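Local coordinates for PBP domain-containing protein (Vibrio parahaemolyticus, PDB 3MUQ) that is of unknown function but, as a member of the periplasmic-binding-protein superfamily, probably binds a small ligand between two lobes, at residues A96-D101 with L105-E110; F118-D123 with K129-F134; G133-T138 with P142-Y147; S170-W175 with L187-E192. One frame throughout, in Å; residues are numbered along the deposited sequence.

Interaction 1 of 4, residues A96-D101 with L105-E110; sequences AKIKDD and LDVFKE
The loop 96-101 runs past segment 105-110 of helix 104-113, with the CA atoms of I98 and V107 5.5 Å apart and those of A96 and E110 6.7 Å apart. A type I turn from I98 to D101 swings the chain round, and I98 and D101 both point their CB atoms at the helix. I98 and V107 form the apolar part of the contact. I98 CD1 and V107 CG1 stand 3.4 Å apart, a tight fit for two methyls. The other V107 methyl, CG2, rests on D101 CB. The acidic part lies one helical turn on. D101 OD2 and E110 OE2 come within 2.6 Å, and the two carboxylate planes are turned 43° apart. One of the two acids probably carries a proton. E110 reaches there with CG anti to its backbone N (chi1 -163°) and a bend at chi2. E110 OE1 sits 2.8 Å from K97 O, which is also an acceptor, and near A96 O. Two acids and two carbonyl oxygens this close would probably raise the pKa of one of the acids. I98 and V107 also pack on F188 of strand 185-188. The arrangement is a loop-to-helix connection, packed against a sheet strand in an alpha/beta lobe of the periplasmic-binding-protein superfamily.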
# COMPACT_ATOMS: atom_id res chain seq x y z
N ALA A 96 -30.03 12.21 -13.88
CA ALA A 96 -30.51 10.83 -13.96
C ALA A 96 -31.11 10.35 -12.65
O ALA A 96 -31.59 9.22 -12.55
CB ALA A 96 -29.39 9.88 -14.42
N LYS A 97 -31.07 11.21 -11.64
CA LYS A 97 -31.58 10.86 -10.31
C LYS A 97 -30.99 9.55 -9.79
O LYS A 97 -31.72 8.65 -9.37
CB LYS A 97 -33.12 10.79 -10.31
CG LYS A 97 -33.83 12.02 -10.90
CD LYS A 97 -33.35 13.31 -10.25
CE LYS A 97 -33.86 14.54 -10.99
NZ LYS A 97 -33.18 15.78 -10.52
N ILE A 98 -29.66 9.43 -9.79
CA ILE A 98 -29.03 8.23 -9.25
C ILE A 98 -28.64 8.38 -7.79
O ILE A 98 -28.30 7.40 -7.12
CB ILE A 98 -27.73 7.88 -10.00
CG1 ILE A 98 -26.65 8.91 -9.67
CG2 ILE A 98 -28.00 7.77 -11.49
CD1 ILE A 98 -25.27 8.35 -9.57
N LYS A 99 -28.66 9.62 -7.30
CA LYS A 99 -28.16 9.99 -5.98
C LYS A 99 -28.61 9.07 -4.84
O LYS A 99 -27.86 8.84 -3.88
CB LYS A 99 -28.54 11.44 -5.67
CG LYS A 99 -27.71 12.11 -4.58
CD LYS A 99 -28.20 13.53 -4.33
CE LYS A 99 -27.51 14.17 -3.13
NZ LYS A 99 -26.08 14.52 -3.38
N ASP A 100 -29.83 8.55 -4.92
CA ASP A 100 -30.35 7.73 -3.84
C ASP A 100 -30.60 6.28 -4.24
O ASP A 100 -31.44 5.61 -3.64
CB ASP A 100 -31.64 8.34 -3.29
CG ASP A 100 -31.45 9.74 -2.75
OD1 ASP A 100 -30.35 10.03 -2.23
OD2 ASP A 100 -32.40 10.54 -2.85
N ASP A 101 -29.88 5.78 -5.24
CA ASP A 101 -30.04 4.39 -5.64
C ASP A 101 -29.36 3.47 -4.64
O ASP A 101 -28.55 3.92 -3.84
CB ASP A 101 -29.51 4.16 -7.06
CG ASP A 101 -30.37 4.83 -8.11
OD1 ASP A 101 -31.29 5.59 -7.73
OD2 ASP A 101 -30.12 4.60 -9.31
N LEU A 105 -25.08 -1.11 -9.58
CA LEU A 105 -25.68 -1.68 -10.79
C LEU A 105 -26.98 -0.94 -11.14
O LEU A 105 -27.24 -0.68 -12.32
CB LEU A 105 -25.88 -3.19 -10.67
CG LEU A 105 -24.64 -4.04 -10.40
CD1 LEU A 105 -25.00 -5.50 -10.56
CD2 LEU A 105 -23.48 -3.70 -11.34
N ASP A 106 -27.78 -0.58 -10.14
CA ASP A 106 -28.93 0.30 -10.37
C ASP A 106 -28.49 1.64 -10.97
O ASP A 106 -29.13 2.18 -11.88
CB ASP A 106 -29.70 0.55 -9.07
CG ASP A 106 -30.43 -0.68 -8.58
OD1 ASP A 106 -30.63 -1.61 -9.39
OD2 ASP A 106 -30.79 -0.73 -7.38
N VAL A 107 -27.39 2.18 -10.45
CA VAL A 107 -26.87 3.44 -10.96
C VAL A 107 -26.51 3.33 -12.45
O VAL A 107 -26.93 4.16 -13.26
CB VAL A 107 -25.66 3.96 -10.14
CG1 VAL A 107 -25.05 5.16 -10.82
CG2 VAL A 107 -26.10 4.32 -8.70
N PHE A 108 -25.76 2.30 -12.82
CA PHE A 108 -25.40 2.12 -14.24
C PHE A 108 -26.64 1.96 -15.13
O PHE A 108 -26.77 2.63 -16.15
CB PHE A 108 -24.43 0.95 -14.41
CG PHE A 108 -22.99 1.32 -14.18
CD1 PHE A 108 -22.62 2.05 -13.06
CD2 PHE A 108 -21.99 0.95 -15.08
CE1 PHE A 108 -21.29 2.41 -12.84
CE2 PHE A 108 -20.66 1.28 -14.86
CZ PHE A 108 -20.31 2.01 -13.75
N LYS A 109 -27.57 1.11 -14.71
CA LYS A 109 -28.77 0.86 -15.49
C LYS A 109 -29.57 2.15 -15.71
O LYS A 109 -30.04 2.42 -16.81
CB LYS A 109 -29.65 -0.18 -14.81
CG LYS A 109 -29.07 -1.58 -14.84
CD LYS A 109 -29.80 -2.52 -13.89
CE LYS A 109 -29.06 -3.85 -13.80
NZ LYS A 109 -29.64 -4.75 -12.77
N GLU A 110 -29.70 2.93 -14.64
CA GLU A 110 -30.46 4.18 -14.66
C GLU A 110 -29.81 5.20 -15.60
O GLU A 110 -30.48 5.87 -16.38
CB GLU A 110 -30.52 4.73 -13.23
CG GLU A 110 -31.58 5.78 -12.95
CD GLU A 110 -32.18 5.63 -11.55
OE1 GLU A 110 -32.70 6.63 -11.01
OE2 GLU A 110 -32.12 4.50 -11.00

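Interaction 2 of 4, residues F118-D123 with K129-F134; sequences FISRGD and KKEMGF
Strand 118-120 and segment 129-134 of helix 126-138 come closest at S120 and E131, whose CA atoms are 7.8 Å apart. E131 carries the contact from the helix side. Its CG lies anti to the backbone N (chi1 172°), and a bend at chi2 turns the carboxylate toward the strand. S120 OG donates to E131 OE1 over 2.7 Å and meets the syn lone pair of that oxygen. The serine CB is also close to the carboxylate, so the head group lies against the whole S120 side chain. F118 approaches E131 from the opposite direction. F118 CE2 is 3.5 Å from E131 OE2, and the ring and carboxylate planes stand 45° apart.

A water extends the link beyond the strand. It accepts from R121 N at 2.9 Å and donates to E131 OE1 at 2.6 Å. The loop after the strand also reaches the serine hydroxyl, weakly, through G122 N. Farther along, R121 NH2 makes a salt bridge to D123 OD2 at 3.1 Å, and R121 NH1 bonds L237 O.

E131 OE2 has its own partners, Y147 OH and W135 NE1. The strand and helix belong to the beta-alpha-beta unit of 118-120, 126-138 and 147-149. All the touching residues are buried. The chemistry is that of a buried carboxylate with both oxygens occupied: serine and water hold OE1, with a weak third bond from H128 ND1, and tyrosine and tryptophan hold OE2. This set of donors fixes the rotation of the group and would help to stabilise a negative charge inside the protein.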
# COMPACT_ATOMS: atom_id res chain seq x y z
N PHE A 118 -22.28 9.89 -19.99
CA PHE A 118 -21.34 9.08 -19.21
C PHE A 118 -19.99 9.02 -19.90
O PHE A 118 -19.89 8.64 -21.06
CB PHE A 118 -21.88 7.66 -18.99
CG PHE A 118 -21.04 6.85 -18.06
CD1 PHE A 118 -21.36 6.77 -16.71
CD2 PHE A 118 -19.90 6.19 -18.52
CE1 PHE A 118 -20.58 6.04 -15.84
CE2 PHE A 118 -19.11 5.46 -17.66
CZ PHE A 118 -19.45 5.39 -16.32
N ILE A 119 -18.95 9.41 -19.18
CA ILE A 119 -17.62 9.44 -19.77
C ILE A 119 -16.84 8.21 -19.32
O ILE A 119 -16.63 8.01 -18.12
CB ILE A 119 -16.84 10.70 -19.36
CG1 ILE A 119 -17.73 11.96 -19.49
CG2 ILE A 119 -15.53 10.81 -20.17
CD1 ILE A 119 -18.39 12.12 -20.85
N SER A 120 -16.40 7.40 -20.28
CA SER A 120 -15.53 6.27 -19.96
C SER A 120 -14.09 6.60 -20.36
O SER A 120 -13.86 7.28 -21.36
CB SER A 120 -16.01 5.01 -20.69
OG SER A 120 -14.99 4.02 -20.65
N ARG A 121 -13.14 6.12 -19.58
CA ARG A 121 -11.73 6.25 -19.93
C ARG A 121 -11.43 5.56 -21.26
O ARG A 121 -10.64 6.06 -22.06
CB ARG A 121 -10.86 5.68 -18.81
CG ARG A 121 -10.94 6.51 -17.53
CD ARG A 121 -10.01 5.99 -16.46
NE ARG A 121 -8.64 5.84 -16.94
CZ ARG A 121 -7.61 5.59 -16.13
NH1 ARG A 121 -7.81 5.49 -14.82
NH2 ARG A 121 -6.38 5.44 -16.62
N GLY A 122 -12.08 4.42 -21.52
CA GLY A 122 -11.94 3.72 -22.79
C GLY A 122 -10.49 3.45 -23.19
O GLY A 122 -10.14 3.48 -24.36
N ASP A 123 -9.64 3.21 -22.19
CA ASP A 123 -8.20 3.08 -22.42
C ASP A 123 -7.62 1.76 -21.89
O ASP A 123 -6.39 1.59 -21.82
CB ASP A 123 -7.48 4.28 -21.78
CG ASP A 123 -7.52 4.23 -20.26
OD1 ASP A 123 -8.30 3.42 -19.71
OD2 ASP A 123 -6.76 5.00 -19.62
N LYS A 129 -11.35 -1.37 -17.05
CA LYS A 129 -11.80 -2.76 -16.92
C LYS A 129 -12.89 -2.89 -15.86
O LYS A 129 -13.88 -3.60 -16.05
CB LYS A 129 -10.65 -3.69 -16.52
CG LYS A 129 -9.47 -3.67 -17.44
CD LYS A 129 -9.76 -4.34 -18.74
CE LYS A 129 -8.45 -4.72 -19.42
NZ LYS A 129 -8.73 -5.34 -20.73
N LYS A 130 -12.70 -2.22 -14.74
CA LYS A 130 -13.70 -2.28 -13.69
C LYS A 130 -15.04 -1.68 -14.14
O LYS A 130 -16.10 -2.19 -13.80
CB LYS A 130 -13.20 -1.60 -12.43
CG LYS A 130 -14.28 -1.57 -11.36
CD LYS A 130 -13.71 -1.44 -9.97
CE LYS A 130 -14.73 -1.88 -8.92
NZ LYS A 130 -14.73 -3.35 -8.68
N GLU A 131 -14.99 -0.58 -14.89
CA GLU A 131 -16.22 0.01 -15.39
C GLU A 131 -16.93 -0.99 -16.29
O GLU A 131 -18.15 -1.17 -16.19
CB GLU A 131 -15.93 1.30 -16.16
CG GLU A 131 -17.16 1.85 -16.86
CD GLU A 131 -16.83 2.43 -18.21
OE1 GLU A 131 -15.64 2.74 -18.42
OE2 GLU A 131 -17.74 2.55 -19.06
N MSE A 132 -16.17 -1.64 -17.16
CA MSE A 132 -16.72 -2.62 -18.11
C MSE A 132 -17.32 -3.84 -17.42
O MSE A 132 -18.30 -4.42 -17.91
CB MSE A 132 -15.67 -3.03 -19.13
CG MSE A 132 -15.08 -1.84 -19.91
SE MSE A 132 -16.43 -0.68 -20.78
CE MSE A 132 -17.44 -0.11 -19.28
N GLY A 133 -16.74 -4.21 -16.30
CA GLY A 133 -17.28 -5.31 -15.51
C GLY A 133 -18.67 -5.00 -15.01
O GLY A 133 -19.55 -5.86 -15.03
N PHE A 134 -18.89 -3.77 -14.55
CA PHE A 134 -20.20 -3.40 -14.05
C PHE A 134 -21.22 -3.41 -15.19
O PHE A 134 -22.32 -3.92 -15.02
CB PHE A 134 -20.18 -2.03 -13.38
CG PHE A 134 -19.42 -2.01 -12.08
CD1 PHE A 134 -19.37 -3.13 -11.27
CD2 PHE A 134 -18.77 -0.85 -11.67
CE1 PHE A 134 -18.68 -3.10 -10.07
CE2 PHE A 134 -18.07 -0.82 -10.48
CZ PHE A 134 -18.03 -1.95 -9.67
O HOH W 1 -13.74 4.26 -17.39

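Interaction 3 of 4, residues G133-T138 with P142-Y147; sequences GFWAQT and PNFGGY
W135 leads an aromatic cluster with F144 and Y147, set where helix 126-138 hands over to strand 147-149 in a beta-alpha-beta unit. W135 CB leaves the helix toward the loop 142-147 and comes 3.8 Å from P142 CG. Its CG lies anti to the carbonyl carbon (chi1 -72°), which lays one face of the indole against the proline. The ring atoms CG and CD1 then meet the same proline atom, with W135 CD1 3.4 Å from P142 CG. This is a CH-pi contact over one indole face. P142 CG stands 3.6 Å from the centroid of the five-membered ring of W135, 23° off its normal.

Next along the indole comes NE1. W135 NE1 passes 3.7 Å from Y147 CE1, with the five-membered ring and the tyrosine ring nearly perpendicular at 85°. The polar partner of both NE1 and the tyrosine hydroxyl is E131, one helical turn back.

The far side of the indole belongs to F144. W135 CZ2 lies at the edge of the phenyl ring, in its plane. The phenyl and the six-membered ring of the indole meet obliquely, and the two side chains cross at about a right angle.

The loop side chains also pack on one another: P142 CB stands over the centre of the Y147 ring, and Y147 CB over the centre of the F144 ring. A type I turn runs from F144 to Y147. F108 of helix 104-113 meets W135 as well. The indole ends at W135 CH2, 3.6 Å from F144 CE2.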
# COMPACT_ATOMS: atom_id res chain seq x y z
N GLY A 133 -16.74 -4.21 -16.30
CA GLY A 133 -17.28 -5.31 -15.51
C GLY A 133 -18.67 -5.00 -15.01
O GLY A 133 -19.55 -5.86 -15.03
N PHE A 134 -18.89 -3.77 -14.55
CA PHE A 134 -20.20 -3.40 -14.05
C PHE A 134 -21.22 -3.41 -15.19
O PHE A 134 -22.32 -3.92 -15.02
CB PHE A 134 -20.18 -2.03 -13.38
CG PHE A 134 -19.42 -2.01 -12.08
CD1 PHE A 134 -19.37 -3.13 -11.27
CD2 PHE A 134 -18.77 -0.85 -11.67
CE1 PHE A 134 -18.68 -3.10 -10.07
CE2 PHE A 134 -18.07 -0.82 -10.48
CZ PHE A 134 -18.03 -1.95 -9.67
N TRP A 135 -20.86 -2.86 -16.34
CA TRP A 135 -21.76 -2.93 -17.48
C TRP A 135 -22.11 -4.38 -17.77
O TRP A 135 -23.27 -4.71 -17.97
CB TRP A 135 -21.19 -2.26 -18.74
CG TRP A 135 -21.13 -0.75 -18.66
CD1 TRP A 135 -20.02 0.03 -18.77
CD2 TRP A 135 -22.22 0.16 -18.43
NE1 TRP A 135 -20.34 1.36 -18.63
CE2 TRP A 135 -21.69 1.47 -18.42
CE3 TRP A 135 -23.60 -0.01 -18.23
CZ2 TRP A 135 -22.48 2.60 -18.23
CZ3 TRP A 135 -24.38 1.11 -18.05
CH2 TRP A 135 -23.82 2.40 -18.03
N ALA A 136 -21.11 -5.25 -17.77
CA ALA A 136 -21.36 -6.67 -18.05
C ALA A 136 -22.34 -7.26 -17.03
O ALA A 136 -23.26 -7.99 -17.39
CB ALA A 136 -20.06 -7.47 -18.07
N GLN A 137 -22.16 -6.92 -15.75
CA GLN A 137 -23.08 -7.39 -14.72
C GLN A 137 -24.50 -6.86 -14.88
O GLN A 137 -25.45 -7.54 -14.51
CB GLN A 137 -22.56 -7.04 -13.33
CG GLN A 137 -21.34 -7.83 -12.93
CD GLN A 137 -20.71 -7.29 -11.67
OE1 GLN A 137 -21.35 -7.25 -10.61
NE2 GLN A 137 -19.45 -6.85 -11.77
N THR A 138 -24.65 -5.65 -15.40
CA THR A 138 -25.99 -5.09 -15.60
C THR A 138 -26.64 -5.70 -16.82
O THR A 138 -27.83 -5.54 -17.04
CB THR A 138 -25.97 -3.55 -15.77
OG1 THR A 138 -25.29 -3.20 -16.99
CG2 THR A 138 -25.31 -2.88 -14.57
N PRO A 142 -22.76 -0.83 -23.20
CA PRO A 142 -22.68 0.62 -23.13
C PRO A 142 -22.75 1.20 -24.53
O PRO A 142 -21.72 1.57 -25.10
CB PRO A 142 -21.30 0.88 -22.52
CG PRO A 142 -20.79 -0.46 -22.07
CD PRO A 142 -21.45 -1.46 -22.95
N ASN A 143 -23.96 1.27 -25.09
CA ASN A 143 -24.15 1.73 -26.46
C ASN A 143 -25.04 2.95 -26.56
O ASN A 143 -25.24 3.49 -27.65
CB ASN A 143 -24.75 0.61 -27.31
CG ASN A 143 -23.69 -0.27 -27.93
OD1 ASN A 143 -22.66 0.23 -28.41
ND2 ASN A 143 -23.92 -1.57 -27.93
N PHE A 144 -25.59 3.38 -25.43
CA PHE A 144 -26.51 4.50 -25.44
C PHE A 144 -25.86 5.78 -25.97
O PHE A 144 -24.64 5.96 -25.88
CB PHE A 144 -27.16 4.71 -24.06
CG PHE A 144 -26.18 4.81 -22.91
CD1 PHE A 144 -25.86 6.05 -22.37
CD2 PHE A 144 -25.62 3.67 -22.34
CE1 PHE A 144 -24.98 6.16 -21.30
CE2 PHE A 144 -24.73 3.76 -21.27
CZ PHE A 144 -24.41 5.01 -20.75
N GLY A 145 -26.68 6.65 -26.55
CA GLY A 145 -26.20 7.91 -27.08
C GLY A 145 -25.28 8.66 -26.13
O GLY A 145 -24.21 9.11 -26.52
N GLY A 146 -25.70 8.80 -24.87
CA GLY A 146 -24.91 9.56 -23.92
C GLY A 146 -23.52 9.02 -23.60
O GLY A 146 -22.68 9.73 -23.03
N TYR A 147 -23.25 7.78 -24.00
CA TYR A 147 -22.02 7.10 -23.62
C TYR A 147 -20.83 7.53 -24.47
O TYR A 147 -20.84 7.37 -25.68
CB TYR A 147 -22.19 5.59 -23.69
CG TYR A 147 -21.00 4.81 -23.15
CD1 TYR A 147 -20.85 4.59 -21.78
CD2 TYR A 147 -20.05 4.28 -24.00
CE1 TYR A 147 -19.76 3.88 -21.28
CE2 TYR A 147 -18.96 3.57 -23.50
CZ TYR A 147 -18.82 3.37 -22.15
OH TYR A 147 -17.74 2.65 -21.67

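Interaction 4 of 4, residues S170-W175 with L187-E192; sequences SDRGTW and LFQGDE
R172 places the end of its guanidinium group against the amide oxygen of Q189. R172 NH1 and NH2 both donate to Q189 OE1, at 2.7 Å and 2.8 Å. The oxygen lies at the guanidinium edge, in its plane, so the grip is end-on and forked. The amide and guanidinium planes are 29° apart and nearly coplanar. The two donors arrive differently: NH2 comes almost in line with the carbonyl bond, at a C=O...donor angle of 166°, while NH1 approaches from a tilted direction. Neither N-H points straight at the shared acceptor.

The two side chains cross at about a right angle. R172 leaves its helix with CG anti to the backbone N, then bends at chi3 to turn its head group. Q189 sets CG between its backbone N and carbonyl carbon (chi1 59°) and runs extended from there to the amide. A residue from each segment is thus enough to bridge a gap of 9.8 Å between the CA atoms of R172 and Q189.

R172 has a stronger partner in D85 of strand 78-90, which forms a salt bridge with NE; D221 of the second subunit adds a long, weak ion pair to the same nitrogen. At the start of the same helix D171 is the N-cap. D171 OD2 accepts from T174 N at 2.7 Å, and its OD1 accepts from T174 OG1.

The contact lies at the surface, close to N225 of the second subunit. It joins the first turn of helix 172-178 to the loop that follows strand 185-188, alongside strand 78-90, with which both strands 168-171 and 185-188 pair.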
# COMPACT_ATOMS: atom_id res chain seq x y z
N SER A 170 -14.77 7.23 -10.85
CA SER A 170 -13.39 7.63 -10.59
C SER A 170 -12.83 6.95 -9.37
O SER A 170 -13.58 6.63 -8.45
CB SER A 170 -13.34 9.14 -10.34
OG SER A 170 -12.01 9.58 -10.12
N ASP A 171 -11.52 6.75 -9.32
CA ASP A 171 -10.92 6.37 -8.05
C ASP A 171 -11.04 7.61 -7.17
O ASP A 171 -10.99 8.73 -7.68
CB ASP A 171 -9.45 6.00 -8.21
CG ASP A 171 -8.62 7.18 -8.65
OD1 ASP A 171 -8.53 7.43 -9.88
OD2 ASP A 171 -8.06 7.86 -7.76
N ARG A 172 -11.20 7.44 -5.87
CA ARG A 172 -11.37 8.60 -5.00
C ARG A 172 -10.16 9.56 -5.03
O ARG A 172 -10.32 10.77 -4.91
CB ARG A 172 -11.65 8.18 -3.55
CG ARG A 172 -12.22 9.35 -2.70
CD ARG A 172 -12.47 8.95 -1.23
NE ARG A 172 -13.26 7.73 -1.10
CZ ARG A 172 -14.58 7.72 -0.91
NH1 ARG A 172 -15.24 8.86 -0.82
NH2 ARG A 172 -15.23 6.56 -0.83
N GLY A 173 -8.97 9.01 -5.16
CA GLY A 173 -7.77 9.84 -5.18
C GLY A 173 -7.76 10.90 -6.27
O GLY A 173 -7.43 12.07 -6.03
N THR A 174 -8.09 10.50 -7.49
CA THR A 174 -8.02 11.45 -8.59
C THR A 174 -9.12 12.48 -8.38
O THR A 174 -8.91 13.68 -8.58
CB THR A 174 -8.13 10.76 -9.97
OG1 THR A 174 -7.23 9.65 -10.00
CG2 THR A 174 -7.76 11.75 -11.09
N TRP A 175 -10.27 12.01 -7.92
CA TRP A 175 -11.40 12.89 -7.61
C TRP A 175 -11.00 14.00 -6.64
O TRP A 175 -11.31 15.16 -6.86
CB TRP A 175 -12.56 12.10 -7.01
CG TRP A 175 -13.52 13.01 -6.29
CD1 TRP A 175 -13.77 13.05 -4.94
CD2 TRP A 175 -14.32 14.03 -6.88
NE1 TRP A 175 -14.69 14.04 -4.67
CE2 TRP A 175 -15.04 14.65 -5.84
CE3 TRP A 175 -14.50 14.48 -8.19
CZ2 TRP A 175 -15.93 15.70 -6.07
CZ3 TRP A 175 -15.39 15.52 -8.42
CH2 TRP A 175 -16.10 16.11 -7.37
N LEU A 187 -21.81 11.49 -6.24
CA LEU A 187 -23.25 11.31 -6.18
C LEU A 187 -23.62 9.94 -5.65
O LEU A 187 -24.73 9.74 -5.18
CB LEU A 187 -23.91 11.53 -7.55
CG LEU A 187 -23.89 12.94 -8.13
CD1 LEU A 187 -24.53 12.92 -9.50
CD2 LEU A 187 -24.61 13.92 -7.21
N PHE A 188 -22.70 8.99 -5.75
CA PHE A 188 -22.97 7.66 -5.22
C PHE A 188 -21.69 6.94 -4.81
O PHE A 188 -20.71 6.92 -5.55
CB PHE A 188 -23.74 6.83 -6.24
CG PHE A 188 -24.02 5.43 -5.79
CD1 PHE A 188 -25.19 5.13 -5.11
CD2 PHE A 188 -23.12 4.41 -6.05
CE1 PHE A 188 -25.46 3.83 -4.70
CE2 PHE A 188 -23.38 3.11 -5.63
CZ PHE A 188 -24.56 2.82 -4.96
N GLN A 189 -21.71 6.35 -3.62
CA GLN A 189 -20.55 5.60 -3.13
C GLN A 189 -20.94 4.50 -2.14
O GLN A 189 -20.07 3.86 -1.55
CB GLN A 189 -19.49 6.54 -2.51
CG GLN A 189 -19.98 7.39 -1.34
CD GLN A 189 -18.89 8.26 -0.76
OE1 GLN A 189 -17.75 7.82 -0.59
NE2 GLN A 189 -19.23 9.51 -0.44
N GLY A 190 -22.23 4.28 -1.99
CA GLY A 190 -22.70 3.26 -1.06
C GLY A 190 -22.88 1.87 -1.66
O GLY A 190 -24.01 1.39 -1.82
N ASP A 191 -21.77 1.21 -1.98
CA ASP A 191 -21.82 -0.13 -2.55
C ASP A 191 -20.48 -0.85 -2.33
O ASP A 191 -19.42 -0.33 -2.67
CB ASP A 191 -22.20 -0.08 -4.04
CG ASP A 191 -22.63 -1.45 -4.61
OD1 ASP A 191 -22.07 -2.49 -4.23
OD2 ASP A 191 -23.52 -1.48 -5.49
N GLU A 192 -20.55 -2.05 -1.76
CA GLU A 192 -19.35 -2.80 -1.41
C GLU A 192 -18.56 -3.22 -2.64
O GLU A 192 -17.39 -3.57 -2.54
CB GLU A 192 -19.71 -4.00 -0.53
CG GLU A 192 -20.18 -3.59 0.86
CD GLU A 192 -20.33 -4.76 1.83
OE1 GLU A 192 -21.07 -5.72 1.51
OE2 GLU A 192 -19.73 -4.71 2.92

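How the interactions relate
Interactions 2 and 3 are the most closely joined, with centres about 8 Å apart. They share G133 and F134 on helix 126-138, and the hydrogen bond of Y147 OH to E131 OE2 runs between them. Interaction 1 packs against both through F108: F108 CD2 lies 3.4 Å from W135 CE2, and F108 CE2 lies 3.7 Å from F134 CB. Interaction 1 also meets interaction 4, where V107 CG2 is 3.7 Å from F188 CG. Interaction 4 does not touch interactions 2 or 3; its nearest atoms are about 5 Å and 7 Å from theirs. Interactions 1, 2 and 3 lie on the same side of the chain's centre.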